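Local coordinates for sugar ABC transporter substrate-binding protein, BlMnBP1 (Bifidobacterium animalis subsp. lactis ATCC 27673, PDB 6I5R) that binds mannobiose and probably delivers manno-oligosaccharides from beta-mannan to the membrane part of an ABC transporter for uptake, at residues A[280-283]-A[284-288]; A[423-426]-A[427-430]; A[20-24]-A[25-29]; A[389-392]-A[393-397]; A[86-89]-A[90-93]. All coordinates share one frame; numbering follows the deposited sequence.

Contact 1: residues A[280-283]-A[284-288]; sequences MVLG and AWAVP. With BMA (beta-D-mannopyranose), chain B.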
loop_
_atom_site.group_PDB
_atom_site.type_symbol
_atom_site.label_atom_id
_atom_site.label_comp_id
_atom_site.label_asym_id
_atom_site.label_seq_id
_atom_site.Cartn_x
_atom_site.Cartn_y
_atom_site.Cartn_z
ATOM N N MET A 280 9.111 -7.484 9.821
ATOM C CA MET A 280 7.837 -7.632 9.132
ATOM C C MET A 280 7.916 -6.869 7.822
ATOM O O MET A 280 8.390 -5.735 7.800
ATOM C CB MET A 280 6.671 -7.115 9.996
ATOM C CG MET A 280 6.352 -8.057 11.138
ATOM S SD MET A 280 4.786 -7.708 11.943
ATOM C CE MET A 280 5.300 -6.548 13.206
ATOM N N VAL A 281 7.454 -7.487 6.738
ATOM C CA VAL A 281 7.560 -6.901 5.411
ATOM C C VAL A 281 6.297 -6.067 5.229
ATOM O O VAL A 281 5.234 -6.582 4.898
ATOM C CB VAL A 281 7.730 -7.978 4.345
ATOM C CG1 VAL A 281 7.752 -7.365 2.939
ATOM C CG2 VAL A 281 9.019 -8.750 4.618
ATOM N N LEU A 282 6.411 -4.779 5.514
ATOM C CA LEU A 282 5.262 -3.878 5.521
ATOM C C LEU A 282 5.702 -2.536 4.979
ATOM O O LEU A 282 6.877 -2.199 5.013
ATOM C CB LEU A 282 4.694 -3.683 6.917
ATOM C CG LEU A 282 4.164 -4.935 7.600
ATOM C CD1 LEU A 282 4.142 -4.744 9.109
ATOM C CD2 LEU A 282 2.793 -5.243 7.075
ATOM N N GLY A 283 4.750 -1.763 4.511
ATOM C CA GLY A 283 5.081 -0.444 4.035
ATOM C C GLY A 283 5.363 0.516 5.181
ATOM O O GLY A 283 5.131 0.215 6.349
ATOM N N ALA A 284 5.857 1.697 4.800
ATOM C CA ALA A 284 6.324 2.693 5.761
ATOM C C ALA A 284 5.228 3.169 6.699
ATOM O O ALA A 284 5.528 3.657 7.795
ATOM C CB ALA A 284 6.928 3.885 5.005
ATOM N N TRP A 285 3.968 3.049 6.285
ATOM C CA TRP A 285 2.852 3.422 7.149
ATOM C C TRP A 285 2.863 2.648 8.465
ATOM O O TRP A 285 2.275 3.104 9.451
ATOM C CB TRP A 285 1.522 3.192 6.414
ATOM C CG TRP A 285 1.413 1.798 5.968
ATOM C CD1 TRP A 285 1.732 1.305 4.742
ATOM C CD2 TRP A 285 0.960 0.681 6.745
ATOM N NE1 TRP A 285 1.515 -0.052 4.710
ATOM C CE2 TRP A 285 1.054 -0.458 5.927
ATOM C CE3 TRP A 285 0.499 0.539 8.053
ATOM C CZ2 TRP A 285 0.703 -1.714 6.367
ATOM C CZ3 TRP A 285 0.161 -0.721 8.499
ATOM C CH2 TRP A 285 0.240 -1.823 7.651
ATOM N N ALA A 286 3.551 1.508 8.514
ATOM C CA ALA A 286 3.533 0.660 9.697
ATOM C C ALA A 286 4.492 1.147 10.772
ATOM O O ALA A 286 4.305 0.824 11.947
ATOM C CB ALA A 286 3.857 -0.788 9.298
ATOM N N VAL A 287 5.479 1.957 10.394
ATOM C CA VAL A 287 6.489 2.379 11.365
ATOM C C VAL A 287 5.879 3.083 12.561
ATOM O O VAL A 287 6.135 2.651 13.702
ATOM C CB VAL A 287 7.563 3.247 10.644
ATOM C CG1 VAL A 287 8.573 3.769 11.639
ATOM C CG2 VAL A 287 8.256 2.433 9.578
ATOM N N PRO A 288 5.055 4.127 12.407
ATOM C CA PRO A 288 4.479 4.760 13.609
ATOM C C PRO A 288 3.590 3.821 14.414
ATOM O O PRO A 288 3.518 3.934 15.641
ATOM C CB PRO A 288 3.680 5.946 13.034
ATOM C CG PRO A 288 3.334 5.537 11.631
ATOM C CD PRO A 288 4.599 4.793 11.169
HETATM C C1 BMA B . -4.011 -1.725 7.107
HETATM C C2 BMA B . -4.531 -2.451 5.830
HETATM C C3 BMA B . -3.536 -2.234 4.732
HETATM C C4 BMA B . -3.135 -0.767 4.617
HETATM C C5 BMA B . -2.632 -0.231 5.959
HETATM C C6 BMA B . -2.300 1.247 5.887
HETATM O O2 BMA B . -5.728 -1.845 5.345
HETATM O O3 BMA B . -4.014 -2.680 3.459
HETATM O O4 BMA B . -2.096 -0.680 3.679
HETATM O O5 BMA B . -3.687 -0.399 6.919
HETATM O O6 BMA B . -3.484 2.017 5.615
HETATM O O HOH W 1 2.447 -2.912 3.500
#
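The carbonyl oxygen of Gly283 takes the amide N of Ala286 at 3.0 Å, a nearly straight N-H bond that reaches it from above the carbonyl plane and closes a type I turn from Gly283 to Ala286. At the same glycine, a water accepts from Gly283 N at 2.8 Å and, more loosely, from the indole NE1 of Trp285, so backbone and ring share one bridge. Within the turn Trp285 holds CG between its backbone N and carbonyl carbon (chi1 57°), a torsion that folds the indole back over Gly283. The mannose ring lies on the opposite face: BMA C6 sits over the middle of the indole, 3.4 Å from Trp285 CD2, the CH-pi platform familiar from sugar-binding proteins. An alanine in place of Trp285 would probably leave the mannose without this stacking face and the bridging water without one of its donors. Leu282 packs on the turn with CB 3.8 Å from Ala286 CB, while its CD2 approaches the indole slantwise. The turn joins strand 277-283 to helix 286-291, with Trp265 of helix 265-273 touching both Leu282 and Trp285, and strand 139-155 contributing Val148 beside Trp285 and Val153 beside Ala286.

Contact 2: residues A[423-426]-A[427-430]; sequences RTID and QIMD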
loop_
_atom_site.group_PDB
_atom_site.type_symbol
_atom_site.label_atom_id
_atom_site.label_comp_id
_atom_site.label_asym_id
_atom_site.label_seq_id
_atom_site.Cartn_x
_atom_site.Cartn_y
_atom_site.Cartn_z
ATOM N N ARG A 423 5.497 -28.032 -2.708
ATOM C CA ARG A 423 5.933 -27.466 -3.972
ATOM C C ARG A 423 7.149 -26.607 -3.705
ATOM O O ARG A 423 7.254 -26.007 -2.635
ATOM C CB ARG A 423 4.893 -26.556 -4.632
ATOM C CG ARG A 423 3.731 -27.254 -5.273
ATOM C CD ARG A 423 3.046 -26.362 -6.302
ATOM N NE ARG A 423 2.246 -25.290 -5.712
ATOM C CZ ARG A 423 1.573 -24.415 -6.450
ATOM N NH1 ARG A 423 1.633 -24.499 -7.763
ATOM N NH2 ARG A 423 0.855 -23.458 -5.881
ATOM N N THR A 424 8.022 -26.502 -4.702
ATOM C CA THR A 424 9.130 -25.552 -4.675
ATOM C C THR A 424 8.659 -24.172 -5.139
ATOM O O THR A 424 7.607 -24.028 -5.766
ATOM C CB THR A 424 10.272 -25.990 -5.589
ATOM O OG1 THR A 424 9.829 -25.942 -6.952
ATOM C CG2 THR A 424 10.767 -27.390 -5.213
ATOM N N ILE A 425 9.466 -23.144 -4.858
ATOM C CA ILE A 425 9.072 -21.825 -5.343
ATOM C C ILE A 425 9.026 -21.828 -6.864
ATOM O O ILE A 425 8.181 -21.155 -7.470
ATOM C CB ILE A 425 10.001 -20.726 -4.796
ATOM C CG1 ILE A 425 9.442 -19.341 -5.145
ATOM C CG2 ILE A 425 11.412 -20.838 -5.386
ATOM C CD1 ILE A 425 8.059 -19.043 -4.577
ATOM N N ASP A 426 9.900 -22.609 -7.505
ATOM C CA ASP A 426 9.900 -22.662 -8.960
ATOM C C ASP A 426 8.551 -23.133 -9.471
ATOM O O ASP A 426 8.011 -22.603 -10.450
ATOM C CB ASP A 426 10.972 -23.623 -9.470
ATOM C CG ASP A 426 12.363 -23.053 -9.398
ATOM O OD1 ASP A 426 12.515 -21.850 -9.179
ATOM O OD2 ASP A 426 13.318 -23.856 -9.596
ATOM N N GLN A 427 8.026 -24.184 -8.843
ATOM C CA GLN A 427 6.773 -24.770 -9.266
ATOM C C GLN A 427 5.621 -23.807 -9.054
ATOM O O GLN A 427 4.721 -23.719 -9.893
ATOM C CB GLN A 427 6.544 -26.060 -8.503
ATOM C CG GLN A 427 7.489 -27.167 -8.889
ATOM C CD GLN A 427 7.239 -28.415 -8.058
ATOM O OE1 GLN A 427 7.423 -28.423 -6.850
ATOM N NE2 GLN A 427 6.720 -29.447 -8.701
ATOM N N ILE A 428 5.629 -23.082 -7.939
ATOM C CA ILE A 428 4.588 -22.091 -7.709
ATOM C C ILE A 428 4.678 -20.993 -8.754
ATOM O O ILE A 428 3.667 -20.597 -9.343
ATOM C CB ILE A 428 4.684 -21.517 -6.283
ATOM C CG1 ILE A 428 4.510 -22.596 -5.234
ATOM C CG2 ILE A 428 3.612 -20.457 -6.098
ATOM C CD1 ILE A 428 4.981 -22.179 -3.826
ATOM N N MET A 429 5.890 -20.497 -9.022
ATOM C CA MET A 429 6.023 -19.426 -9.992
ATOM C C MET A 429 5.652 -19.904 -11.390
ATOM O O MET A 429 5.080 -19.147 -12.171
ATOM C CB MET A 429 7.434 -18.875 -9.959
ATOM C CG MET A 429 7.779 -18.228 -8.626
ATOM S SD MET A 429 6.888 -16.702 -8.247
ATOM C CE MET A 429 5.610 -17.287 -7.153
ATOM N N ASP A 430 5.939 -21.170 -11.705
ATOM C CA ASP A 430 5.539 -21.727 -12.989
ATOM C C ASP A 430 4.025 -21.762 -13.128
ATOM O O ASP A 430 3.500 -21.440 -14.197
ATOM C CB ASP A 430 6.122 -23.135 -13.174
ATOM C CG ASP A 430 5.826 -23.712 -14.542
ATOM O OD1 ASP A 430 6.070 -23.020 -15.562
ATOM O OD2 ASP A 430 5.372 -24.864 -14.585
HETATM O O HOH W 2 2.823 -25.969 -10.201
#
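Arg423 CB leaves the backbone with Gln427 OE1 3.8 Å away and Ile428 CG1 nearby; CG stays beside Gln427 OE1, and CD then passes Gln427 CB. A bend at chi3 (-74°) brings the guanidinium over Ile428, whose CG1 lies against one face, 3.6 Å from Arg423 NE. At the tip, NH1 donates a hydrogen bond to a water in the guanidinium plane, and this water donates in turn to Gln427 O. The charged nitrogens also form salt bridges with Asp413 (NH2), Asp417 (NE) and Glu431 (NH1), so aliphatic packing and three acids together fix the group's rotation. Beside it, Thr424 is the N-cap of the helix in a capping box: Gln427 N donates to Thr424 OG1 at 3.1 Å, and Thr424 N returns a nearly straight bond to Gln427 OE1 at 2.9 Å, in the carbonyl plane and on a lone pair. The pair gives an early helical amide an acceptor that no preceding turn supplies. Next to the cap, Ile425 CD1 meets Met429 CE, one turn further on, at 4.0 Å. Both face helix 239-252, where Tyr241 touches them and bonds Asp426 OD1 through its hydroxyl, while Arg423 ties helix 425-443 to Asp413 and Asp417 of helix 409-420.

Contact 3: residues A[20-24]-A[25-29]; sequences TGITY and PEIKL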
loop_
_atom_site.group_PDB
_atom_site.type_symbol
_atom_site.label_atom_id
_atom_site.label_comp_id
_atom_site.label_asym_id
_atom_site.label_seq_id
_atom_site.Cartn_x
_atom_site.Cartn_y
_atom_site.Cartn_z
ATOM N N THR A 20 -21.138 18.698 -9.575
ATOM C CA THR A 20 -20.988 19.982 -8.894
ATOM C C THR A 20 -20.606 21.127 -9.819
ATOM O O THR A 20 -20.813 22.277 -9.455
ATOM C CB THR A 20 -19.916 19.915 -7.795
ATOM O OG1 THR A 20 -18.597 19.812 -8.379
ATOM C CG2 THR A 20 -20.187 18.730 -6.895
ATOM N N GLY A 21 -20.005 20.862 -10.967
ATOM C CA GLY A 21 -19.468 21.938 -11.783
ATOM C C GLY A 21 -18.133 22.483 -11.327
ATOM O O GLY A 21 -17.639 23.466 -11.912
ATOM N N ILE A 22 -17.522 21.864 -10.322
ATOM C CA ILE A 22 -16.304 22.360 -9.680
ATOM C C ILE A 22 -15.252 21.252 -9.707
ATOM O O ILE A 22 -15.514 20.125 -9.262
ATOM C CB ILE A 22 -16.577 22.792 -8.230
ATOM C CG1 ILE A 22 -17.806 23.687 -8.138
ATOM C CG2 ILE A 22 -15.373 23.503 -7.631
ATOM C CD1 ILE A 22 -18.342 23.823 -6.702
ATOM N N THR A 23 -14.065 21.572 -10.205
ATOM C CA THR A 23 -12.976 20.614 -10.116
ATOM C C THR A 23 -12.193 20.868 -8.845
ATOM O O THR A 23 -12.264 21.937 -8.242
ATOM C CB THR A 23 -12.038 20.662 -11.331
ATOM O OG1 THR A 23 -11.447 21.956 -11.467
ATOM C CG2 THR A 23 -12.804 20.275 -12.606
ATOM N N TYR A 24 -11.421 19.862 -8.447
ATOM C CA TYR A 24 -10.644 19.964 -7.214
ATOM C C TYR A 24 -9.713 21.173 -7.167
ATOM O O TYR A 24 -9.665 21.844 -6.121
ATOM C CB TYR A 24 -9.878 18.645 -7.047
ATOM C CG TYR A 24 -8.875 18.584 -5.927
ATOM C CD1 TYR A 24 -7.617 19.157 -6.054
ATOM C CD2 TYR A 24 -9.165 17.882 -4.772
ATOM C CE1 TYR A 24 -6.698 19.071 -5.037
ATOM C CE2 TYR A 24 -8.247 17.783 -3.754
ATOM C CZ TYR A 24 -7.024 18.386 -3.876
ATOM O OH TYR A 24 -6.120 18.287 -2.837
ATOM N N PRO A 25 -8.946 21.499 -8.205
ATOM C CA PRO A 25 -8.072 22.687 -8.114
ATOM C C PRO A 25 -8.846 23.994 -7.908
ATOM O O PRO A 25 -8.259 24.983 -7.432
ATOM C CB PRO A 25 -7.307 22.678 -9.452
ATOM C CG PRO A 25 -7.407 21.228 -9.951
ATOM C CD PRO A 25 -8.775 20.766 -9.480
ATOM N N GLU A 26 -10.138 24.019 -8.269
ATOM C CA GLU A 26 -10.991 25.205 -8.226
ATOM C C GLU A 26 -11.542 25.477 -6.834
ATOM O O GLU A 26 -12.110 26.553 -6.601
ATOM C CB GLU A 26 -12.124 25.036 -9.238
ATOM C CG GLU A 26 -11.700 25.151 -10.726
ATOM C CD GLU A 26 -12.842 24.926 -11.716
ATOM O OE1 GLU A 26 -13.688 24.035 -11.464
ATOM O OE2 GLU A 26 -12.910 25.643 -12.759
ATOM N N ILE A 27 -11.353 24.542 -5.895
ATOM C CA ILE A 27 -11.829 24.717 -4.528
ATOM C C ILE A 27 -10.856 25.619 -3.788
ATOM O O ILE A 27 -9.655 25.321 -3.718
ATOM C CB ILE A 27 -11.966 23.354 -3.825
ATOM C CG1 ILE A 27 -13.017 22.502 -4.522
ATOM C CG2 ILE A 27 -12.316 23.523 -2.359
ATOM C CD1 ILE A 27 -13.086 21.135 -3.966
ATOM N N LYS A 28 -11.387 26.676 -3.174
ATOM C CA LYS A 28 -10.642 27.528 -2.255
ATOM C C LYS A 28 -11.042 27.162 -0.837
ATOM O O LYS A 28 -12.093 27.611 -0.351
ATOM C CB LYS A 28 -10.965 28.985 -2.562
ATOM C CG LYS A 28 -10.631 29.504 -4.016
ATOM C CD LYS A 28 -11.349 30.883 -4.237
ATOM C CE LYS A 28 -10.758 31.581 -5.460
ATOM N NZ LYS A 28 -11.549 32.788 -5.891
ATOM N N LEU A 29 -10.239 26.322 -0.187
ATOM C CA LEU A 29 -10.581 25.878 1.160
ATOM C C LEU A 29 -10.792 27.059 2.124
ATOM O O LEU A 29 -9.921 27.939 2.271
ATOM C CB LEU A 29 -9.507 24.951 1.712
ATOM C CG LEU A 29 -9.449 23.582 1.136
ATOM C CD1 LEU A 29 -8.213 22.831 1.694
ATOM C CD2 LEU A 29 -10.723 22.791 1.444
HETATM O O HOH W 3 -15.074 23.463 -13.577
#
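From Thr23 to Ile27 the backbone makes a short 3-10 turn, with Glu26 N bonded to Thr23 O at 3.0 Å and Ile27 N to Tyr24 O at 3.2 Å, both donors standing well above the carbonyl planes. Glu26 reaches back over the start of the turn. Its chain is extended beyond CG (chi2 178°), which carries OE1 to Thr23 N for an almost perfectly straight bond of 2.8 Å on the anti side of the carboxylate. Thr23 OG1 adds a weak bond to the same oxygen. A water gives a third hydrogen to Glu26 OE1 at 2.6 Å and another to Gly21 O, linking the carboxylate to the preceding bend, where Thr20 OG1 accepts from Ile22 N in an ST turn. Alongside these polar bonds Ile22 CG2 rests 3.9 Å from Glu26 CB and against Ile27 CG1, the two isoleucines crossing at about a right angle. The Tyr24 ring makes a cation-pi contact with Lys342 of helix 331-346, whose NZ also bonds the carbonyl oxygens of Tyr24 and Ile27. With two sound hydrogen bonds and a weak one directed at OE1, a negatively charged Glu26 is likely to be favoured, and the bond from Thr23 N ties it back to the start of the turn.

Contact 4: residues A[389-392]-A[393-397]; sequences EDLL and ANVNS. With ZN (zinc ion), chain J.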
loop_
_atom_site.group_PDB
_atom_site.type_symbol
_atom_site.label_atom_id
_atom_site.label_comp_id
_atom_site.label_asym_id
_atom_site.label_seq_id
_atom_site.Cartn_x
_atom_site.Cartn_y
_atom_site.Cartn_z
ATOM N N GLU A 389 -3.486 2.108 -20.630
ATOM C CA GLU A 389 -3.705 2.413 -19.219
ATOM C C GLU A 389 -4.382 1.253 -18.505
ATOM O O GLU A 389 -4.135 1.022 -17.318
ATOM C CB GLU A 389 -4.544 3.681 -19.114
ATOM C CG GLU A 389 -4.453 4.433 -17.793
ATOM C CD GLU A 389 -5.152 5.802 -17.854
ATOM O OE1 GLU A 389 -5.897 6.046 -18.808
ATOM O OE2 GLU A 389 -4.956 6.631 -16.944
ATOM N N ASP A 390 -5.202 0.509 -19.228
ATOM C CA ASP A 390 -6.058 -0.539 -18.696
ATOM C C ASP A 390 -5.434 -1.920 -18.818
ATOM O O ASP A 390 -6.032 -2.910 -18.374
ATOM C CB ASP A 390 -7.400 -0.508 -19.444
ATOM C CG ASP A 390 -8.466 -1.322 -18.751
ATOM O OD1 ASP A 390 -8.393 -1.462 -17.515
ATOM O OD2 ASP A 390 -9.386 -1.832 -19.426
ATOM N N LEU A 391 -4.243 -2.011 -19.408
ATOM C CA LEU A 391 -3.701 -3.313 -19.755
ATOM C C LEU A 391 -3.369 -4.130 -18.504
ATOM O O LEU A 391 -3.683 -5.323 -18.439
ATOM C CB LEU A 391 -2.456 -3.134 -20.627
ATOM C CG LEU A 391 -1.882 -4.469 -21.065
ATOM C CD1 LEU A 391 -2.840 -5.161 -22.024
ATOM C CD2 LEU A 391 -0.522 -4.290 -21.698
ATOM N N LEU A 392 -2.760 -3.509 -17.503
ATOM C CA LEU A 392 -2.423 -4.262 -16.293
ATOM C C LEU A 392 -3.686 -4.759 -15.601
ATOM O O LEU A 392 -3.755 -5.911 -15.165
ATOM C CB LEU A 392 -1.585 -3.426 -15.326
ATOM C CG LEU A 392 -1.279 -4.141 -13.995
ATOM C CD1 LEU A 392 -0.286 -5.300 -14.138
ATOM C CD2 LEU A 392 -0.798 -3.087 -13.001
ATOM N N ALA A 393 -4.694 -3.895 -15.470
ATOM C CA ALA A 393 -5.914 -4.308 -14.790
ATOM C C ALA A 393 -6.555 -5.496 -15.498
ATOM O O ALA A 393 -7.056 -6.424 -14.848
ATOM C CB ALA A 393 -6.891 -3.135 -14.704
ATOM N N ASN A 394 -6.510 -5.503 -16.833
ATOM C CA ASN A 394 -7.183 -6.524 -17.614
ATOM C C ASN A 394 -6.423 -7.842 -17.610
ATOM O O ASN A 394 -7.027 -8.914 -17.535
ATOM C CB ASN A 394 -7.368 -6.016 -19.038
ATOM C CG ASN A 394 -8.389 -4.896 -19.131
ATOM O OD1 ASN A 394 -9.021 -4.483 -18.136
ATOM N ND2 ASN A 394 -8.499 -4.345 -20.315
ATOM N N VAL A 395 -5.100 -7.791 -17.715
ATOM C CA VAL A 395 -4.328 -9.020 -17.587
ATOM C C VAL A 395 -4.479 -9.571 -16.182
ATOM O O VAL A 395 -4.530 -10.789 -15.978
ATOM C CB VAL A 395 -2.850 -8.757 -17.930
ATOM C CG1 VAL A 395 -1.989 -9.978 -17.605
ATOM C CG2 VAL A 395 -2.705 -8.327 -19.404
ATOM N N ASN A 396 -4.495 -8.679 -15.194
ATOM C CA ASN A 396 -4.650 -9.079 -13.798
ATOM C C ASN A 396 -5.959 -9.823 -13.589
ATOM O O ASN A 396 -6.007 -10.886 -12.955
ATOM C CB ASN A 396 -4.637 -7.842 -12.924
ATOM C CG ASN A 396 -3.588 -7.873 -11.896
ATOM O OD1 ASN A 396 -3.094 -8.948 -11.525
ATOM N ND2 ASN A 396 -3.245 -6.690 -11.388
ATOM N N SER A 397 -7.049 -9.243 -14.083
ATOM C CA SER A 397 -8.349 -9.880 -13.973
ATOM C C SER A 397 -8.370 -11.228 -14.692
ATOM O O SER A 397 -8.745 -12.256 -14.106
ATOM C CB SER A 397 -9.400 -8.924 -14.528
ATOM O OG SER A 397 -10.653 -9.550 -14.602
HETATM ZN ZN ZN J . -10.256 -2.624 -17.673
HETATM O O HOH W 4 -4.450 -1.048 -15.485
HETATM O O HOH W 5 -10.919 -3.746 -19.361
#
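Asp390 and Asn394 share a zinc ion. Asp390 chelates it through both carboxylate oxygens, with OD2 at 2.1 Å and OD1 at 2.2 Å from the metal, and Asn394 adds its amide oxygen OD1 at 2.3 Å. A water lies 2.1 Å from the zinc ion, and Asp107 and Ser109 complete the site from another part of the chain. Asp390 CG stands anti to the backbone N (chi1 -166°), which brings the carboxylate beside Asn394, one turn on.

One bent hydrogen bond (133°) joins the two ligands: Asn394 ND2 donates to Asp390 OD2 at 2.8 Å, coming from above the carboxylate plane, and the flat groups stand at 80° to each other. In the backbone, Asn394 N bonds to Asp390 O and Val395 N to Leu391 O. A further water spans Glu389 O and Ala393 N, serving an early amide of the helix.

Apolar packing is lighter. Leu391 CD1 lies 4.1 Å from Val395 CG2, the two side chains alongside and pointing the same way, with Pro223 near the former and Trp436 of helix 425-443 near the latter.

The four-residue spacing puts a bidentate acid just before helix 391-399 on the same side as an amide oxygen in its first turn. The zinc ion and the ND2 hydrogen bond together probably hold both side chains in one orientation, and the metal's positive charge probably offsets the close approach of their oxygens.

Contact 5: residues A[86-89]-A[90-93]; sequences SALT and RLQA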
loop_
_atom_site.group_PDB
_atom_site.type_symbol
_atom_site.label_atom_id
_atom_site.label_comp_id
_atom_site.label_asym_id
_atom_site.label_seq_id
_atom_site.Cartn_x
_atom_site.Cartn_y
_atom_site.Cartn_z
ATOM N N SER A 86 -15.275 -5.314 2.393
ATOM C CA SER A 86 -16.513 -4.597 2.684
ATOM C C SER A 86 -16.682 -3.356 1.805
ATOM O O SER A 86 -17.800 -3.064 1.354
ATOM C CB SER A 86 -16.585 -4.236 4.167
ATOM O OG SER A 86 -15.515 -3.425 4.536
ATOM N N ALA A 87 -15.594 -2.638 1.507
ATOM C CA ALA A 87 -15.680 -1.535 0.555
ATOM C C ALA A 87 -16.107 -2.008 -0.838
ATOM O O ALA A 87 -16.883 -1.326 -1.527
ATOM C CB ALA A 87 -14.341 -0.804 0.467
ATOM N N LEU A 88 -15.599 -3.158 -1.293
ATOM C CA LEU A 88 -15.987 -3.582 -2.629
ATOM C C LEU A 88 -17.457 -3.981 -2.644
ATOM O O LEU A 88 -18.200 -3.661 -3.581
ATOM C CB LEU A 88 -15.107 -4.709 -3.109
ATOM C CG LEU A 88 -15.141 -4.875 -4.617
ATOM C CD1 LEU A 88 -14.524 -3.722 -5.360
ATOM C CD2 LEU A 88 -14.403 -6.160 -4.928
ATOM N N THR A 89 -17.899 -4.660 -1.597
ATOM C CA THR A 89 -19.315 -4.982 -1.475
ATOM C C THR A 89 -20.188 -3.731 -1.538
ATOM O O THR A 89 -21.166 -3.680 -2.297
ATOM C CB THR A 89 -19.539 -5.750 -0.180
ATOM O OG1 THR A 89 -18.847 -7.005 -0.248
ATOM C CG2 THR A 89 -21.040 -5.981 0.043
ATOM N N ARG A 90 -19.846 -2.697 -0.770
ATOM C CA ARG A 90 -20.664 -1.487 -0.813
ATOM C C ARG A 90 -20.618 -0.850 -2.189
ATOM O O ARG A 90 -21.634 -0.355 -2.686
ATOM C CB ARG A 90 -20.223 -0.475 0.248
ATOM C CG ARG A 90 -20.403 -0.996 1.664
ATOM C CD ARG A 90 -21.806 -0.792 2.236
ATOM N NE ARG A 90 -22.088 0.619 2.457
ATOM C CZ ARG A 90 -21.750 1.305 3.546
ATOM N NH1 ARG A 90 -21.106 0.709 4.538
ATOM N NH2 ARG A 90 -22.061 2.597 3.647
ATOM N N LEU A 91 -19.444 -0.847 -2.820
ATOM C CA LEU A 91 -19.350 -0.315 -4.174
ATOM C C LEU A 91 -20.271 -1.059 -5.129
ATOM O O LEU A 91 -20.943 -0.440 -5.962
ATOM C CB LEU A 91 -17.912 -0.390 -4.683
ATOM C CG LEU A 91 -17.091 0.873 -4.891
ATOM C CD1 LEU A 91 -15.790 0.495 -5.629
ATOM C CD2 LEU A 91 -17.851 1.940 -5.611
ATOM N N GLN A 92 -20.339 -2.382 -5.032
ATOM C CA GLN A 92 -21.162 -3.126 -5.979
ATOM C C GLN A 92 -22.659 -3.040 -5.693
ATOM O O GLN A 92 -23.462 -3.479 -6.519
ATOM C CB GLN A 92 -20.712 -4.587 -6.011
ATOM C CG GLN A 92 -19.236 -4.664 -6.354
ATOM C CD GLN A 92 -18.630 -6.018 -6.118
ATOM O OE1 GLN A 92 -19.146 -6.821 -5.318
ATOM N NE2 GLN A 92 -17.517 -6.293 -6.797
ATOM N N ALA A 93 -23.053 -2.507 -4.553
ATOM C CA ALA A 93 -24.452 -2.212 -4.280
ATOM C C ALA A 93 -24.933 -0.964 -5.018
ATOM O O ALA A 93 -26.142 -0.761 -5.147
ATOM C CB ALA A 93 -24.655 -2.022 -2.778
#
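Leu88 and Gln92 supply the chief side-chain meeting along this helix, one turn apart. Van der Waals contact comes first: the amide end of Gln92 lies with its face over the leucine, its NE2 3.5 Å from Leu88 CG and 3.6 Å from Leu88 CD2. Gln92 has CG beside its own backbone N (chi1 -56°), and from there the extended chain runs slantwise across Leu88, passing Leu88 O with CG at 3.1 Å. An alanine at Leu88 would probably strip the carbon branches from beneath the Gln92 amide, leaving that group freer to turn. Leu88 CD1 also makes a looser contact, 4.4 Å, with Leu91 CD1, and Leu91 goes on to meet Met101, Tyr114 and Phe115.

Backbone hydrogen bonds carry the rest. Arg90 N bonds to Ser86 O, Leu91 N to Ala87 O and Gln92 N to Leu88 O, the last at 2.9 Å, in the regular pattern of an alpha helix; the next, from Ala93 N to Thr89 O, is weak as the helix nears its end.

Arg90 finds its polar partners beyond the two segments. It packs CG against Ser86 O, then its bent chain takes NE to Ser97 and NH1 to Gln78.

Chemically, then, helix 83-93 is divided: Ala87 and Leu91 give an apolar side to strand 100-102, whereas Arg90 uses its charged group to tie the helix to the residues flanking it in sequence.

In the fold
All five contacts are local, each joining segments adjacent in sequence, so none encloses a long loop and none nests or crosses: they follow in series. Contact 3 comes first, in the chain before strand 38-44, and fastens this terminal region to helix 331-346. Contact 5 lies in helix 83-93 against strand 100-102. Contact 1 then links strand 277-283 to helix 286-291 at the sugar site. Contact 4 opens helix 391-399 and gathers zinc ligands from the distant 107-109 region; its nearest atoms are about 11 Å from contact 5. Contact 2 starts the C-terminal helix 425-443, its centre about 51 Å from that of contact 3, on opposite sides of the chain's centre.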